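Local coordinates for tetraacyldisaccharide 4'-kinase (Aquifex aeolicus, PDB 4EHX), which transfers the gamma-phosphate of ATP to the 4'-position of a tetraacyldisaccharide 1-phosphate, making lipid IVA on the pathway to lipid A, at residues K63-C68 and S131-I136; E226-A231 and K251-M256. One frame throughout, in Å; residues are numbered along the deposited sequence.

Interaction 1 of 2, residues K63-C68 and S131-I136; sequences KDKRVC and SPEVFI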
ATOM      1  N   LYS A  63      13.784   8.517   7.232  1.00 26.19           N
ATOM      2  CA  LYS A  63      13.961   9.816   6.577  1.00 26.97           C
ATOM      3  C   LYS A  63      15.424  10.263   6.479  1.00 32.53           C
ATOM      4  O   LYS A  63      15.767  11.146   5.690  1.00 30.34           O
ATOM      5  CB  LYS A  63      13.138  10.887   7.287  1.00 30.55           C
ATOM      6  CG  LYS A  63      13.564  11.153   8.710  1.00 35.41           C
ATOM      7  CD  LYS A  63      12.695  12.258   9.323  1.00 44.51           C
ATOM      8  CE  LYS A  63      13.131  12.520  10.758  1.00 65.87           C
ATOM      9  NZ  LYS A  63      12.341  13.584  11.443  1.00 83.81           N
ATOM     10  N   ASP A  64      16.282   9.654   7.283  1.00 31.40           N
ATOM     11  CA  ASP A  64      17.702   9.985   7.270  1.00 35.74           C
ATOM     12  C   ASP A  64      18.480   9.180   6.221  1.00 34.03           C
ATOM     13  O   ASP A  64      19.683   9.371   6.064  1.00 34.11           O
ATOM     14  CB  ASP A  64      18.301   9.774   8.665  1.00 39.21           C
ATOM     15  CG  ASP A  64      17.658  10.679   9.720  1.00 59.58           C
ATOM     16  OD1 ASP A  64      17.480  11.889   9.449  1.00 53.51           O
ATOM     17  OD2 ASP A  64      17.320  10.177  10.816  1.00 71.07           O
ATOM     18  N   LYS A  65      17.794   8.283   5.513  1.00 24.96           N
ATOM     19  CA  LYS A  65      18.426   7.434   4.501  1.00 27.04           C
ATOM     20  C   LYS A  65      17.887   7.742   3.105  1.00 25.44           C
ATOM     21  O   LYS A  65      16.775   8.262   2.954  1.00 24.51           O
ATOM     22  CB  LYS A  65      18.150   5.949   4.788  1.00 29.06           C
ATOM     23  CG  LYS A  65      18.735   5.423   6.089  1.00 33.12           C
ATOM     24  CD  LYS A  65      20.261   5.424   6.047  1.00 33.61           C
ATOM     25  CE  LYS A  65      20.854   4.652   7.217  1.00 37.82           C
ATOM     26  NZ  LYS A  65      22.345   4.628   7.115  1.00 41.67           N
ATOM     27  N   ARG A  66      18.668   7.394   2.086  1.00 24.92           N
ATOM     28  CA  ARG A  66      18.204   7.474   0.709  1.00 22.92           C
ATOM     29  C   ARG A  66      17.356   6.238   0.428  1.00 25.03           C
ATOM     30  O   ARG A  66      17.885   5.131   0.331  1.00 20.83           O
ATOM     31  CB  ARG A  66      19.395   7.563  -0.249  1.00 22.45           C
ATOM     32  CG  ARG A  66      20.213   8.853  -0.065  1.00 30.08           C
ATOM     33  CD  ARG A  66      21.544   8.790  -0.818  1.00 31.23           C
ATOM     34  NE  ARG A  66      21.365   8.743  -2.270  1.00 32.64           N
ATOM     35  CZ  ARG A  66      21.169   9.816  -3.036  1.00 39.83           C
ATOM     36  NH1 ARG A  66      21.108  11.022  -2.487  1.00 40.92           N
ATOM     37  NH2 ARG A  66      21.023   9.687  -4.352  1.00 35.85           N
ATOM     38  N   VAL A  67      16.041   6.429   0.316  1.00 19.82           N
ATOM     39  CA  VAL A  67      15.092   5.308   0.224  1.00 19.98           C
ATOM     40  C   VAL A  67      14.558   5.138  -1.194  1.00 21.13           C
ATOM     41  O   VAL A  67      14.258   6.120  -1.889  1.00 20.25           O
ATOM     42  CB  VAL A  67      13.886   5.566   1.169  1.00 22.24           C
ATOM     43  CG1 VAL A  67      12.810   4.464   1.025  1.00 20.22           C
ATOM     44  CG2 VAL A  67      14.359   5.728   2.622  1.00 22.46           C
ATOM     45  N   CYS A  68      14.425   3.892  -1.627  1.00 19.89           N
ATOM     46  CA  CYS A  68      13.774   3.611  -2.894  1.00 18.40           C
ATOM     47  C   CYS A  68      12.731   2.536  -2.691  1.00 18.95           C
ATOM     48  O   CYS A  68      13.024   1.480  -2.132  1.00 19.55           O
ATOM     49  CB  CYS A  68      14.794   3.167  -3.948  1.00 17.40           C
ATOM     50  SG  CYS A  68      14.095   2.877  -5.588  1.00 22.51           S
ATOM     51  N   SER A 131      21.481   5.505  -6.594  1.00 34.12           N
ATOM     52  CA  SER A 131      22.256   5.123  -5.400  1.00 32.19           C
ATOM     53  C   SER A 131      21.541   5.135  -4.031  1.00 28.42           C
ATOM     54  O   SER A 131      21.986   5.783  -3.090  1.00 28.19           O
ATOM     55  CB  SER A 131      23.563   5.917  -5.323  1.00 45.98           C
ATOM     56  OG  SER A 131      23.303   7.306  -5.312  1.00 62.94           O
ATOM     57  N   PRO A 132      20.436   4.393  -3.918  1.00 23.41           N
ATOM     58  CA  PRO A 132      19.723   4.283  -2.642  1.00 23.00           C
ATOM     59  C   PRO A 132      20.529   3.590  -1.539  1.00 26.14           C
ATOM     60  O   PRO A 132      21.442   2.814  -1.816  1.00 25.83           O
ATOM     61  CB  PRO A 132      18.486   3.453  -3.008  1.00 23.59           C
ATOM     62  CG  PRO A 132      18.959   2.585  -4.119  1.00 35.34           C
ATOM     63  CD  PRO A 132      19.956   3.396  -4.900  1.00 27.91           C
ATOM     64  N   GLU A 133      20.191   3.885  -0.290  1.00 23.06           N
ATOM     65  CA  GLU A 133      20.799   3.203   0.845  1.00 22.70           C
ATOM     66  C   GLU A 133      19.944   2.053   1.369  1.00 22.50           C
ATOM     67  O   GLU A 133      20.435   1.198   2.087  1.00 22.26           O
ATOM     68  CB  GLU A 133      21.051   4.203   1.963  1.00 23.85           C
ATOM     69  CG  GLU A 133      22.138   5.179   1.588  1.00 25.94           C
ATOM     70  CD  GLU A 133      22.259   6.322   2.568  1.00 31.04           C
ATOM     71  OE1 GLU A 133      21.244   6.989   2.836  1.00 26.41           O
ATOM     72  OE2 GLU A 133      23.374   6.538   3.071  1.00 36.36           O
ATOM     73  N   VAL A 134      18.656   2.055   1.037  1.00 18.40           N
ATOM     74  CA  VAL A 134      17.754   0.998   1.504  1.00 19.67           C
ATOM     75  C   VAL A 134      16.578   0.882   0.549  1.00 20.26           C
ATOM     76  O   VAL A 134      16.139   1.886  -0.026  1.00 20.69           O
ATOM     77  CB  VAL A 134      17.255   1.274   2.956  1.00 20.28           C
ATOM     78  CG1 VAL A 134      16.554   2.657   3.049  1.00 18.38           C
ATOM     79  CG2 VAL A 134      16.337   0.143   3.447  1.00 18.89           C
ATOM     80  N   PHE A 135      16.089  -0.342   0.340  1.00 19.04           N
ATOM     81  CA  PHE A 135      14.890  -0.568  -0.452  1.00 19.31           C
ATOM     82  C   PHE A 135      13.720  -0.996   0.412  1.00 20.35           C
ATOM     83  O   PHE A 135      13.885  -1.729   1.387  1.00 18.57           O
ATOM     84  CB  PHE A 135      15.106  -1.681  -1.477  1.00 14.47           C
ATOM     85  CG  PHE A 135      16.053  -1.317  -2.556  1.00 21.30           C
ATOM     86  CD1 PHE A 135      15.666  -0.440  -3.559  1.00 17.25           C
ATOM     87  CD2 PHE A 135      17.328  -1.871  -2.589  1.00 19.77           C
ATOM     88  CE1 PHE A 135      16.546  -0.104  -4.589  1.00 21.41           C
ATOM     89  CE2 PHE A 135      18.214  -1.542  -3.609  1.00 20.31           C
ATOM     90  CZ  PHE A 135      17.815  -0.658  -4.613  1.00 23.84           C
ATOM     91  N   ILE A 136      12.530  -0.533   0.044  1.00 19.53           N
ATOM     92  CA  ILE A 136      11.316  -1.052   0.655  1.00 13.62           C
ATOM     93  C   ILE A 136      10.527  -1.727  -0.464  1.00 17.20           C
ATOM     94  O   ILE A 136      10.271  -1.116  -1.507  1.00 16.51           O
ATOM     95  CB  ILE A 136      10.452   0.077   1.266  1.00 16.06           C
ATOM     96  CG1 ILE A 136      11.169   0.754   2.449  1.00 20.29           C
ATOM     97  CG2 ILE A 136       9.088  -0.457   1.690  1.00 16.21           C
ATOM     98  CD1 ILE A 136      10.521   2.100   2.836  1.00 17.85           C
TER
HETATM   99  O   HOH W   1      21.605   9.515   3.905  1.00 33.22           O
HETATM  100  O   HOH W   2      23.464   7.004   6.178  1.00 48.88           O

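Interaction 2 of 2, residues E226-A231 and K251-M256; sequences EREVIA and KVKEFM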
ATOM      1  N   GLU A 226     -17.897  24.879   8.497  1.00 97.25           N
ATOM      2  CA  GLU A 226     -18.942  25.762   7.974  1.00104.41           C
ATOM      3  C   GLU A 226     -19.079  25.636   6.454  1.00 91.83           C
ATOM      4  O   GLU A 226     -19.665  26.503   5.801  1.00 94.01           O
ATOM      5  CB  GLU A 226     -18.613  27.233   8.253  1.00116.79           C
ATOM      6  CG  GLU A 226     -18.368  27.549   9.726  1.00126.61           C
ATOM      7  CD  GLU A 226     -19.520  27.124  10.617  1.00134.36           C
ATOM      8  OE1 GLU A 226     -20.686  27.241  10.186  1.00134.73           O
ATOM      9  OE2 GLU A 226     -19.257  26.661  11.747  1.00138.05           O
ATOM     10  N   ARG A 227     -18.548  24.550   5.898  1.00 71.37           N
ATOM     11  CA  ARG A 227     -18.655  24.294   4.467  1.00 55.17           C
ATOM     12  C   ARG A 227     -19.266  22.899   4.320  1.00 58.40           C
ATOM     13  O   ARG A 227     -18.912  21.979   5.058  1.00 64.43           O
ATOM     14  CB  ARG A 227     -17.318  24.342   3.711  1.00 45.40           C
ATOM     15  CG  ARG A 227     -16.551  25.662   3.771  1.00 53.58           C
ATOM     16  CD  ARG A 227     -17.251  26.749   2.960  1.00 59.00           C
ATOM     17  NE  ARG A 227     -17.718  26.243   1.666  1.00 66.91           N
ATOM     18  CZ  ARG A 227     -17.134  26.494   0.495  1.00 65.80           C
ATOM     19  NH1 ARG A 227     -16.059  27.266   0.426  1.00 62.94           N
ATOM     20  NH2 ARG A 227     -17.634  25.980  -0.620  1.00 66.92           N
ATOM     21  N   GLU A 228     -20.195  22.745   3.381  1.00 53.81           N
ATOM     22  CA  GLU A 228     -20.631  21.416   2.963  1.00 57.60           C
ATOM     23  C   GLU A 228     -19.823  21.043   1.724  1.00 55.31           C
ATOM     24  O   GLU A 228     -19.462  21.913   0.932  1.00 49.28           O
ATOM     25  CB  GLU A 228     -22.125  21.398   2.639  1.00 65.17           C
ATOM     26  CG  GLU A 228     -23.030  21.662   3.833  1.00 76.64           C
ATOM     27  CD  GLU A 228     -24.509  21.630   3.475  1.00 84.97           C
ATOM     28  OE1 GLU A 228     -24.847  21.812   2.284  1.00 83.87           O
ATOM     29  OE2 GLU A 228     -25.335  21.423   4.387  1.00 87.74           O
ATOM     30  N   VAL A 229     -19.525  19.762   1.552  1.00 52.05           N
ATOM     31  CA  VAL A 229     -18.699  19.352   0.425  1.00 41.04           C
ATOM     32  C   VAL A 229     -19.461  18.469  -0.544  1.00 43.57           C
ATOM     33  O   VAL A 229     -20.498  17.896  -0.209  1.00 46.22           O
ATOM     34  CB  VAL A 229     -17.453  18.588   0.890  1.00 41.46           C
ATOM     35  CG1 VAL A 229     -16.636  19.438   1.846  1.00 41.10           C
ATOM     36  CG2 VAL A 229     -17.862  17.273   1.536  1.00 38.58           C
ATOM     37  N   ILE A 230     -18.933  18.366  -1.756  1.00 37.18           N
ATOM     38  CA  ILE A 230     -19.405  17.388  -2.720  1.00 37.82           C
ATOM     39  C   ILE A 230     -18.365  16.274  -2.752  1.00 45.29           C
ATOM     40  O   ILE A 230     -17.196  16.522  -3.029  1.00 38.26           O
ATOM     41  CB  ILE A 230     -19.540  18.009  -4.117  1.00 36.85           C
ATOM     42  CG1 ILE A 230     -20.593  19.121  -4.101  1.00 37.65           C
ATOM     43  CG2 ILE A 230     -19.905  16.947  -5.133  1.00 43.96           C
ATOM     44  CD1 ILE A 230     -20.570  20.006  -5.326  1.00 44.78           C
ATOM     45  N   ALA A 231     -18.782  15.055  -2.444  1.00 37.60           N
ATOM     46  CA  ALA A 231     -17.855  13.931  -2.422  1.00 39.91           C
ATOM     47  C   ALA A 231     -18.099  13.000  -3.600  1.00 44.70           C
ATOM     48  O   ALA A 231     -19.221  12.897  -4.111  1.00 42.02           O
ATOM     49  CB  ALA A 231     -17.967  13.168  -1.110  1.00 45.33           C
ATOM     50  N   LYS A 251     -19.856  17.120   6.617  1.00 57.66           N
ATOM     51  CA  LYS A 251     -21.154  17.347   5.989  1.00 62.43           C
ATOM     52  C   LYS A 251     -21.087  17.270   4.465  1.00 64.10           C
ATOM     53  O   LYS A 251     -20.483  18.123   3.810  1.00 62.20           O
ATOM     54  CB  LYS A 251     -21.745  18.687   6.430  1.00 71.15           C
ATOM     55  CG  LYS A 251     -22.129  18.746   7.909  1.00 82.86           C
ATOM     56  CD  LYS A 251     -22.691  20.111   8.302  1.00 89.68           C
ATOM     57  CE  LYS A 251     -23.095  20.156   9.779  1.00 90.32           C
ATOM     58  NZ  LYS A 251     -23.630  21.477  10.221  1.00 87.69           N
ATOM     59  N   VAL A 252     -21.723  16.246   3.909  1.00 62.16           N
ATOM     60  CA  VAL A 252     -21.703  16.010   2.471  1.00 55.39           C
ATOM     61  C   VAL A 252     -23.061  16.327   1.856  1.00 64.00           C
ATOM     62  O   VAL A 252     -24.041  15.619   2.098  1.00 61.47           O
ATOM     63  CB  VAL A 252     -21.330  14.543   2.151  1.00 57.51           C
ATOM     64  CG1 VAL A 252     -21.402  14.281   0.652  1.00 57.18           C
ATOM     65  CG2 VAL A 252     -19.941  14.207   2.702  1.00 52.47           C
ATOM     66  N   LYS A 253     -23.110  17.392   1.059  1.00 57.83           N
ATOM     67  CA  LYS A 253     -24.352  17.840   0.439  1.00 62.34           C
ATOM     68  C   LYS A 253     -24.722  16.949  -0.740  1.00 62.64           C
ATOM     69  O   LYS A 253     -25.851  16.987  -1.229  1.00 59.19           O
ATOM     70  CB  LYS A 253     -24.217  19.286  -0.045  1.00 56.28           C
ATOM     71  CG  LYS A 253     -23.417  19.415  -1.335  1.00 58.12           C
ATOM     72  CD  LYS A 253     -23.497  20.812  -1.933  1.00 63.49           C
ATOM     73  CE  LYS A 253     -22.777  21.833  -1.069  1.00 60.84           C
ATOM     74  NZ  LYS A 253     -22.614  23.137  -1.772  1.00 56.48           N
ATOM     75  N   GLU A 254     -23.770  16.140  -1.194  1.00 58.92           N
ATOM     76  CA  GLU A 254     -23.966  15.364  -2.413  1.00 54.72           C
ATOM     77  C   GLU A 254     -22.877  14.300  -2.515  1.00 59.31           C
ATOM     78  O   GLU A 254     -21.754  14.506  -2.051  1.00 54.90           O
ATOM     79  CB  GLU A 254     -24.054  16.316  -3.603  1.00 57.11           C
ATOM     80  CG  GLU A 254     -24.182  15.645  -4.953  1.00 61.68           C
ATOM     81  CD  GLU A 254     -24.212  16.659  -6.080  1.00 70.60           C
ATOM     82  OE1 GLU A 254     -24.269  16.246  -7.258  1.00 67.60           O
ATOM     83  OE2 GLU A 254     -24.179  17.874  -5.781  1.00 76.66           O
ATOM     84  N   PHE A 255     -23.213  13.165  -3.124  1.00 56.33           N
ATOM     85  CA  PHE A 255     -22.237  12.103  -3.360  1.00 64.06           C
ATOM     86  C   PHE A 255     -22.424  11.649  -4.802  1.00 66.37           C
ATOM     87  O   PHE A 255     -23.553  11.549  -5.287  1.00 63.13           O
ATOM     88  CB  PHE A 255     -22.352  10.902  -2.412  1.00 60.85           C
ATOM     89  CG  PHE A 255     -21.101  10.059  -2.342  1.00 67.75           C
ATOM     90  CD1 PHE A 255     -20.835   9.098  -3.306  1.00 65.96           C
ATOM     91  CD2 PHE A 255     -20.189  10.232  -1.307  1.00 68.16           C
ATOM     92  CE1 PHE A 255     -19.679   8.324  -3.243  1.00 60.99           C
ATOM     93  CE2 PHE A 255     -19.033   9.462  -1.237  1.00 62.20           C
ATOM     94  CZ  PHE A 255     -18.780   8.507  -2.206  1.00 57.05           C
ATOM     95  N   MET A 256     -21.315  11.384  -5.484  1.00 53.59           N
ATOM     96  CA  MET A 256     -21.345  10.894  -6.856  1.00 54.56           C
ATOM     97  C   MET A 256     -20.466   9.649  -6.978  1.00 61.28           C
ATOM     98  O   MET A 256     -19.321   9.646  -6.522  1.00 52.51           O
ATOM     99  CB  MET A 256     -20.850  11.980  -7.819  1.00 52.31           C
ATOM    100  CG  MET A 256     -21.454  13.367  -7.574  1.00 57.68           C
ATOM    101  SD  MET A 256     -20.561  14.710  -8.396  1.00 73.34           S
ATOM    102  CE  MET A 256     -20.699  14.224 -10.112  1.00 66.73           C
TER

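Interaction 1 of 2, residues K63-C68 and S131-I136
The guanidinium of Arg66 and the ring of Phe135 both meet the opposite segment at an edge. Ser131 O lies in the guanidinium plane, 3.1 Å from Arg66 NE, although the donor stands 51° above the plane of that carbonyl. Cys68 O lies at the edge of the Phe135 ring, near its plane, and Cys68 SG makes an edge-on sulfur-aromatic contact, while Cys68 CB comes within 3.7 Å of Phe135 CD1 from above the plane. Cys68 and Phe135 belong to two parallel strands, 67-71 and 134-138, of the P-loop kinase core, where helix 119-130 packs on their face; Arg66 and Ser131 lie just before the strands. On the other face Val67 and Val134 lie side by side, and Val67 CG1 reaches Ile136 CD1.

At the entrance to the pair, Arg66 O accepts from both Glu133 N (2.7 Å) and Val134 N (3.2 Å). With CG beside its own backbone N (chi1 -69°) and the chain extended beyond, Glu133 OE1 takes the Arg66 amide N on its anti lone pair at 2.7 Å. The same oxygen accepts from a water that also donates to Asp64 O, while a second water joins OE2 to Lys65 NZ. Cut back to an alanine, this position would probably leave the Arg66 amide without its carboxylate acceptor and each water without one of its partners. Together with the NE bond, Arg66 NH2 to Leu130 O holds the guanidinium at the end of helix 119-130. Cys68 N donates to Val134 O, and Ile136 N closes on Cys68 O at 3.0 Å.

Interaction 2 of 2, residues E226-A231 and K251-M256
Lys253 lies across Glu228 and Ile230, and its chain illustrates how a long side chain can serve as packing before its charge is used. Its CB sits 3.5 Å from Glu228 OE1. Placed between the backbone N and the carbonyl carbon (chi1 77°), CG comes close to Val229 O and, with CD, rests against Ile230 CG1 at 4.0 Å. A bend at chi3 (68°) then brings CE back to Glu228 CB, 3.8 Å away. The tip, NZ, forms its salt bridge outside the pair, with Glu273; Glu228 OE1 is too far for one but would probably add to the negative field around the ammonium.

The backbones run parallel, as expected of the two strands of a beta-alpha-beta unit. Val229 is gripped at both ends, its N donating to Lys251 O and its O accepting from Lys253 N at 2.9 Å. The chain turns a corner at Lys253, and the pairing resumes beyond it, where Met256 N donates to Ala231 O in the carbonyl plane. That carbonyl oxygen also stands 3.8 Å above one face of the Phe255 ring, offset toward the rim, while Ala231 CB meets CD2 of the same ring at 3.7 Å. On the Ile230 side, CG2 touches Met256 SD.

Helix 237-248 links the two strands and packs on the face carrying Ala231, Val252 and Phe255, with Leu245 against the first two and Asn238 and Arg242 against the ring. Strand 229-233 is thus flanked within its sheet by strand 252-257 and, through the Ile230 backbone, by strand 275-277.

In the fold
Read from the N terminus, the chain lays down strand 38-43, the predicted ATP-binding loop and helix 51-61 before reaching interaction 1. Its return at 131-136 closes a loop of 62 residues and places strand 134-138 between strands 38-43 and 67-71. Interaction 2 opens only later, and its loop is much shorter: 19 residues, chiefly helix 237-248. The two closures are in series, neither nested nor crossed, and their nearest atoms lie about 30 Å apart. Interaction 1 thus joins strands 67-71 and 134-138 within the P-loop core, and interaction 2 a distant beta-alpha-beta unit; strands 201-212 and 291-300, paired antiparallel, lie along the strand pairings that connect them.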